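Local coordinates for DNA repair and recombination protein RadB (Thermococcus kodakarensis, PDB 2CVH), which is an archaeal RecA-like recombination protein that probably binds DNA and ATP, with probably only very weak ATPase activity and no strand-exchange activity of its own, at residues 28-33 / 181-185. Numbering follows the deposited sequence.
Sequences PYASGK and RLDKL
Leu182 makes the hydrophobic half of this contact, setting CD1 against the N-terminal end of helix 33-44, where the loop 28-33 runs into it. With CG anti to its carbonyl carbon (chi1 -51°), CD1 comes to 3.3 Å from Lys33 N and 3.8 Å from Lys33 CB, and also lies against Gly32 C. Nearer the backbone, Leu182 CB lies 4.1 Å from Ser31 CB, and Pro28 CD rests on the Leu182 carbonyl, 3.6 Å from its O.

The polar half belongs to Lys184. Extended beyond CG, its chain runs past the Pro28 ring in the opposite sense, CE 4.0 Å from Pro28 CG, and delivers NZ to Tyr29 O in a weak hydrogen bond of 2.9 Å. Tyr29 O is the carbonyl of the central peptide in the type II turn from Pro28 to Ser31. Ala30 O, next along, is taken by Arg191 of the neighbouring strand 190-197.

Within strand 178-184, on the face turned away from the loop, Arg181 holds Asp183 in a side-on salt bridge, NE and NH2 both reaching OD2 in the guanidinium plane, each at 2.8 Å.

Strand 178-184 thus packs against the Walker A loop, predicted to bind ATP, through apolar contacts and one weak lysine bond. It touches only the root of the Lys33 side chain and makes no polar bond to its amine, which leads away to Gln154 and Gly27 O.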
loop_
_atom_site.group_PDB
_atom_site.type_symbol
_atom_site.label_atom_id
_atom_site.label_comp_id
_atom_site.label_asym_id
_atom_site.label_seq_id
_atom_site.Cartn_x
_atom_site.Cartn_y
_atom_site.Cartn_z
ATOM N N PRO A 28 -3.250 -11.525 -0.795
ATOM C CA PRO A 28 -4.597 -11.866 -0.325
ATOM C C PRO A 28 -4.948 -11.176 0.999
ATOM O O PRO A 28 -4.109 -10.487 1.596
ATOM C CB PRO A 28 -4.515 -13.380 -0.159
ATOM C CG PRO A 28 -3.125 -13.578 0.312
ATOM C CD PRO A 28 -2.308 -12.635 -0.557
ATOM N N TYR A 29 -6.183 -11.332 1.454
ATOM C CA TYR A 29 -6.567 -10.705 2.714
ATOM C C TYR A 29 -5.769 -11.340 3.834
ATOM O O TYR A 29 -5.380 -12.499 3.739
ATOM C CB TYR A 29 -8.070 -10.824 2.950
ATOM C CG TYR A 29 -8.840 -10.039 1.923
ATOM C CD1 TYR A 29 -9.332 -10.656 0.773
ATOM C CD2 TYR A 29 -9.044 -8.665 2.073
ATOM C CE1 TYR A 29 -10.012 -9.930 -0.204
ATOM C CE2 TYR A 29 -9.721 -7.930 1.101
ATOM C CZ TYR A 29 -10.202 -8.570 -0.033
ATOM O OH TYR A 29 -10.887 -7.862 -0.994
ATOM N N ALA A 30 -5.463 -10.559 4.860
ATOM C CA ALA A 30 -4.664 -11.045 5.982
ATOM C C ALA A 30 -3.229 -11.377 5.556
ATOM O O ALA A 30 -2.463 -11.955 6.335
ATOM C CB ALA A 30 -5.326 -12.249 6.643
ATOM N N SER A 31 -2.852 -10.975 4.334
ATOM C CA SER A 31 -1.487 -11.208 3.839
ATOM C C SER A 31 -0.593 -10.245 4.594
ATOM O O SER A 31 0.623 -10.440 4.661
ATOM C CB SER A 31 -1.379 -10.939 2.330
ATOM O OG SER A 31 -1.658 -9.574 1.987
ATOM N N GLY A 32 -1.203 -9.177 5.129
ATOM C CA GLY A 32 -0.456 -8.194 5.893
ATOM C C GLY A 32 -0.224 -6.883 5.162
ATOM O O GLY A 32 0.505 -6.027 5.667
ATOM N N LYS A 33 -0.831 -6.702 3.988
ATOM C CA LYS A 33 -0.638 -5.471 3.219
ATOM C C LYS A 33 -1.197 -4.226 3.923
ATOM O O LYS A 33 -0.497 -3.214 4.055
ATOM C CB LYS A 33 -1.151 -5.618 1.795
ATOM C CG LYS A 33 -2.574 -6.011 1.645
ATOM C CD LYS A 33 -2.855 -6.342 0.185
ATOM C CE LYS A 33 -4.338 -6.329 -0.110
ATOM N NZ LYS A 33 -5.097 -7.449 0.487
ATOM N N ARG A 181 5.210 -8.366 -3.204
ATOM C CA ARG A 181 4.149 -9.373 -3.160
ATOM C C ARG A 181 4.207 -9.954 -1.745
ATOM O O ARG A 181 5.304 -10.224 -1.229
ATOM C CB ARG A 181 4.400 -10.491 -4.176
ATOM C CG ARG A 181 3.240 -11.473 -4.290
ATOM C CD ARG A 181 3.568 -12.678 -5.191
ATOM N NE ARG A 181 4.406 -13.670 -4.520
ATOM C CZ ARG A 181 5.517 -14.203 -5.030
ATOM N NH1 ARG A 181 5.944 -13.841 -6.236
ATOM N NH2 ARG A 181 6.202 -15.119 -4.342
ATOM N N LEU A 182 3.062 -10.078 -1.085
ATOM C CA LEU A 182 3.078 -10.637 0.250
ATOM C C LEU A 182 2.387 -11.991 0.196
ATOM O O LEU A 182 1.298 -12.120 -0.363
ATOM C CB LEU A 182 2.365 -9.715 1.237
ATOM C CG LEU A 182 2.730 -8.236 1.319
ATOM C CD1 LEU A 182 2.009 -7.674 2.518
ATOM C CD2 LEU A 182 4.217 -8.005 1.464
ATOM N N ASP A 183 3.052 -13.016 0.708
ATOM C CA ASP A 183 2.453 -14.343 0.711
ATOM C C ASP A 183 2.350 -14.853 2.127
ATOM O O ASP A 183 3.174 -14.491 2.988
ATOM C CB ASP A 183 3.317 -15.333 -0.079
ATOM C CG ASP A 183 3.430 -14.974 -1.538
ATOM O OD1 ASP A 183 2.406 -14.652 -2.182
ATOM O OD2 ASP A 183 4.567 -15.011 -2.031
ATOM N N LYS A 184 1.400 -15.766 2.338
ATOM C CA LYS A 184 1.194 -16.379 3.656
ATOM C C LYS A 184 1.961 -17.684 3.816
ATOM O O LYS A 184 1.913 -18.525 2.924
ATOM C CB LYS A 184 -0.273 -16.726 3.847
ATOM C CG LYS A 184 -1.208 -15.584 3.803
ATOM C CD LYS A 184 -2.608 -16.081 3.980
ATOM C CE LYS A 184 -3.573 -14.928 4.048
ATOM N NZ LYS A 184 -4.990 -15.379 4.046
ATOM N N LEU A 185 2.699 -17.842 4.911
ATOM C CA LEU A 185 3.370 -19.113 5.185
ATOM C C LEU A 185 2.336 -19.917 6.003
ATOM O O LEU A 185 1.496 -19.324 6.673
ATOM C CB LEU A 185 4.692 -18.896 5.913
ATOM C CG LEU A 185 5.784 -18.299 4.991
ATOM C CD1 LEU A 185 7.133 -18.239 5.671
ATOM C CD2 LEU A 185 5.933 -19.131 3.758
#